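Local structure of minor fimbrium subunit Mfa5 (Porphyromonas gingivalis ATCC 33277, 6TNJ) at residues I241-Y246 with K259-D264. The protein is an accessory subunit of the minor fimbriae, which mediate biofilm formation and adhesion to host cells and other oral bacteria. Sequence-based numbering, arbitrary orientation.
Sequences IHTIGY and KLTATD
Ile241 meets Ala262 and Thr263 where the strand 241-246 passes the loop 259-264. Ile241 and Ala262 have the closest CA atoms, 4.9 Å apart. A type I beta turn from Lys259 to Ala262 leads out of helix 252-259, closed by a bond from Ala262 N to Lys259 O. Just past this turn, Thr263 N donates to Ile241 O at 2.9 Å, nearly straight at the hydrogen (167°). The donor is tilted 17° from the carbonyl plane.

The side chain of Thr263 completes the pairing. Thr263 OG1 stands beside its own backbone N (chi1 -80°) and accepts from Ile241 N at 2.9 Å, again nearly straight. Thr263 thus binds both backbone polar groups of Ile241, one with its amide and one with its hydroxyl. The Ile241 side chain packs against the turn, with CG2 and CD1 each 3.5 Å from Thr261 O.

Two residues along the strand, Thr243 OG1 donates to Thr261 OG1 at 2.8 Å, and the two side chains cross at about a right angle. Thr261 OG1, turned between its backbone N and carbonyl carbon, also bonds to Leu258 O of helix 252-259, which ties this buried hydroxyl pair to the helix. Thr243 CG2 lies 3.4 Å from Thr261 OG1. Ala262 CB is 3.8 Å from Thr243 OG1.

In this von Willebrand factor A domain, strand 240-246 runs between strands 110-117 and 268-271 of the central sheet. The loop belongs to the crossover from 240-246 through helix 252-259 to the parallel edge strand 268-271. Leu115 touches both threonines, Phe268 touches Thr243 and Ala262, and Lys235 of helix 223-236 bonds to Ala262 O.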
loop_
_atom_site.group_PDB
_atom_site.type_symbol
_atom_site.label_atom_id
_atom_site.label_comp_id
_atom_site.label_asym_id
_atom_site.label_seq_id
_atom_site.Cartn_x
_atom_site.Cartn_y
_atom_site.Cartn_z
ATOM N N ILE A 241 -7.822 2.027 -7.678
ATOM C CA ILE A 241 -6.481 1.973 -7.108
ATOM C C ILE A 241 -5.467 1.805 -8.226
ATOM O O ILE A 241 -5.515 0.835 -9.001
ATOM C CB ILE A 241 -6.313 0.855 -6.069
ATOM C CG1 ILE A 241 -7.320 1.003 -4.933
ATOM C CG2 ILE A 241 -4.904 0.922 -5.547
ATOM C CD1 ILE A 241 -7.094 0.044 -3.783
ATOM N N HIS A 242 -4.526 2.746 -8.288
ATOM C CA HIS A 242 -3.361 2.666 -9.153
ATOM C C HIS A 242 -2.177 2.376 -8.252
ATOM O O HIS A 242 -1.975 3.093 -7.272
ATOM C CB HIS A 242 -3.102 3.980 -9.899
ATOM C CG HIS A 242 -4.320 4.609 -10.488
ATOM N ND1 HIS A 242 -4.553 4.646 -11.846
ATOM C CD2 HIS A 242 -5.346 5.282 -9.917
ATOM C CE1 HIS A 242 -5.674 5.290 -12.079
ATOM N NE2 HIS A 242 -6.183 5.676 -10.921
ATOM N N THR A 243 -1.395 1.350 -8.568
ATOM C CA THR A 243 -0.285 0.981 -7.708
ATOM C C THR A 243 1.020 1.026 -8.483
ATOM O O THR A 243 1.128 0.474 -9.579
ATOM C CB THR A 243 -0.519 -0.385 -7.077
ATOM O OG1 THR A 243 -1.728 -0.335 -6.295
ATOM C CG2 THR A 243 0.634 -0.752 -6.162
ATOM N N ILE A 244 2.020 1.655 -7.882
ATOM C CA ILE A 244 3.372 1.702 -8.424
ATOM C C ILE A 244 4.234 0.788 -7.565
ATOM O O ILE A 244 4.487 1.087 -6.393
ATOM C CB ILE A 244 3.934 3.129 -8.448
ATOM C CG1 ILE A 244 2.996 4.029 -9.228
ATOM C CG2 ILE A 244 5.371 3.107 -9.005
ATOM C CD1 ILE A 244 3.311 5.520 -9.121
ATOM N N GLY A 245 4.660 -0.333 -8.141
ATOM C CA GLY A 245 5.694 -1.167 -7.570
ATOM C C GLY A 245 7.045 -0.529 -7.843
ATOM O O GLY A 245 7.536 -0.574 -8.977
ATOM N N TYR A 246 7.677 0.030 -6.822
ATOM C CA TYR A 246 8.824 0.928 -6.999
ATOM C C TYR A 246 10.157 0.238 -6.720
ATOM O O TYR A 246 10.433 -0.161 -5.585
ATOM C CB TYR A 246 8.635 2.124 -6.076
ATOM C CG TYR A 246 9.569 3.309 -6.279
ATOM C CD1 TYR A 246 9.954 3.695 -7.545
ATOM C CD2 TYR A 246 10.023 4.056 -5.194
ATOM C CE1 TYR A 246 10.764 4.774 -7.741
ATOM C CE2 TYR A 246 10.835 5.172 -5.377
ATOM C CZ TYR A 246 11.198 5.505 -6.668
ATOM O OH TYR A 246 11.999 6.581 -6.902
ATOM N N LYS A 259 0.935 -5.813 -7.176
ATOM C CA LYS A 259 0.083 -5.872 -8.355
ATOM C C LYS A 259 -1.371 -6.130 -7.968
ATOM O O LYS A 259 -2.289 -5.527 -8.528
ATOM C CB LYS A 259 0.581 -6.959 -9.318
ATOM C CG LYS A 259 -0.171 -7.015 -10.611
ATOM C CD LYS A 259 0.338 -8.103 -11.565
ATOM C CE LYS A 259 1.838 -8.091 -11.793
ATOM N NZ LYS A 259 2.188 -9.037 -12.915
ATOM N N LEU A 260 -1.596 -6.991 -6.978
ATOM C CA LEU A 260 -2.942 -7.369 -6.582
ATOM C C LEU A 260 -3.667 -6.280 -5.796
ATOM O O LEU A 260 -4.892 -6.355 -5.659
ATOM C CB LEU A 260 -2.885 -8.665 -5.776
ATOM C CG LEU A 260 -2.535 -9.884 -6.633
ATOM C CD1 LEU A 260 -2.277 -11.095 -5.725
ATOM C CD2 LEU A 260 -3.617 -10.217 -7.679
ATOM N N THR A 261 -2.962 -5.278 -5.274
ATOM C CA THR A 261 -3.671 -4.154 -4.642
ATOM C C THR A 261 -4.339 -3.251 -5.665
ATOM O O THR A 261 -5.279 -2.527 -5.317
ATOM C CB THR A 261 -2.745 -3.273 -3.782
ATOM O OG1 THR A 261 -1.791 -2.575 -4.610
ATOM C CG2 THR A 261 -2.022 -4.056 -2.740
ATOM N N ALA A 262 -3.856 -3.252 -6.907
ATOM C CA ALA A 262 -4.369 -2.335 -7.916
ATOM C C ALA A 262 -5.754 -2.778 -8.394
ATOM O O ALA A 262 -6.181 -3.919 -8.201
ATOM C CB ALA A 262 -3.399 -2.234 -9.099
ATOM N N THR A 263 -6.462 -1.855 -9.042
ATOM C CA THR A 263 -7.786 -2.200 -9.567
ATOM C C THR A 263 -7.714 -3.422 -10.486
ATOM O O THR A 263 -8.563 -4.326 -10.418
ATOM C CB THR A 263 -8.373 -0.978 -10.281
ATOM O OG1 THR A 263 -8.912 -0.095 -9.301
ATOM C CG2 THR A 263 -9.462 -1.369 -11.255
ATOM N N ASP A 264 -6.707 -3.464 -11.337
ATOM C CA ASP A 264 -6.427 -4.587 -12.224
ATOM C C ASP A 264 -4.983 -4.453 -12.672
ATOM O O ASP A 264 -4.285 -3.503 -12.300
ATOM C CB ASP A 264 -7.389 -4.623 -13.408
ATOM C CG ASP A 264 -7.412 -3.330 -14.181
ATOM O OD1 ASP A 264 -6.347 -2.703 -14.364
ATOM O OD2 ASP A 264 -8.505 -2.945 -14.626
#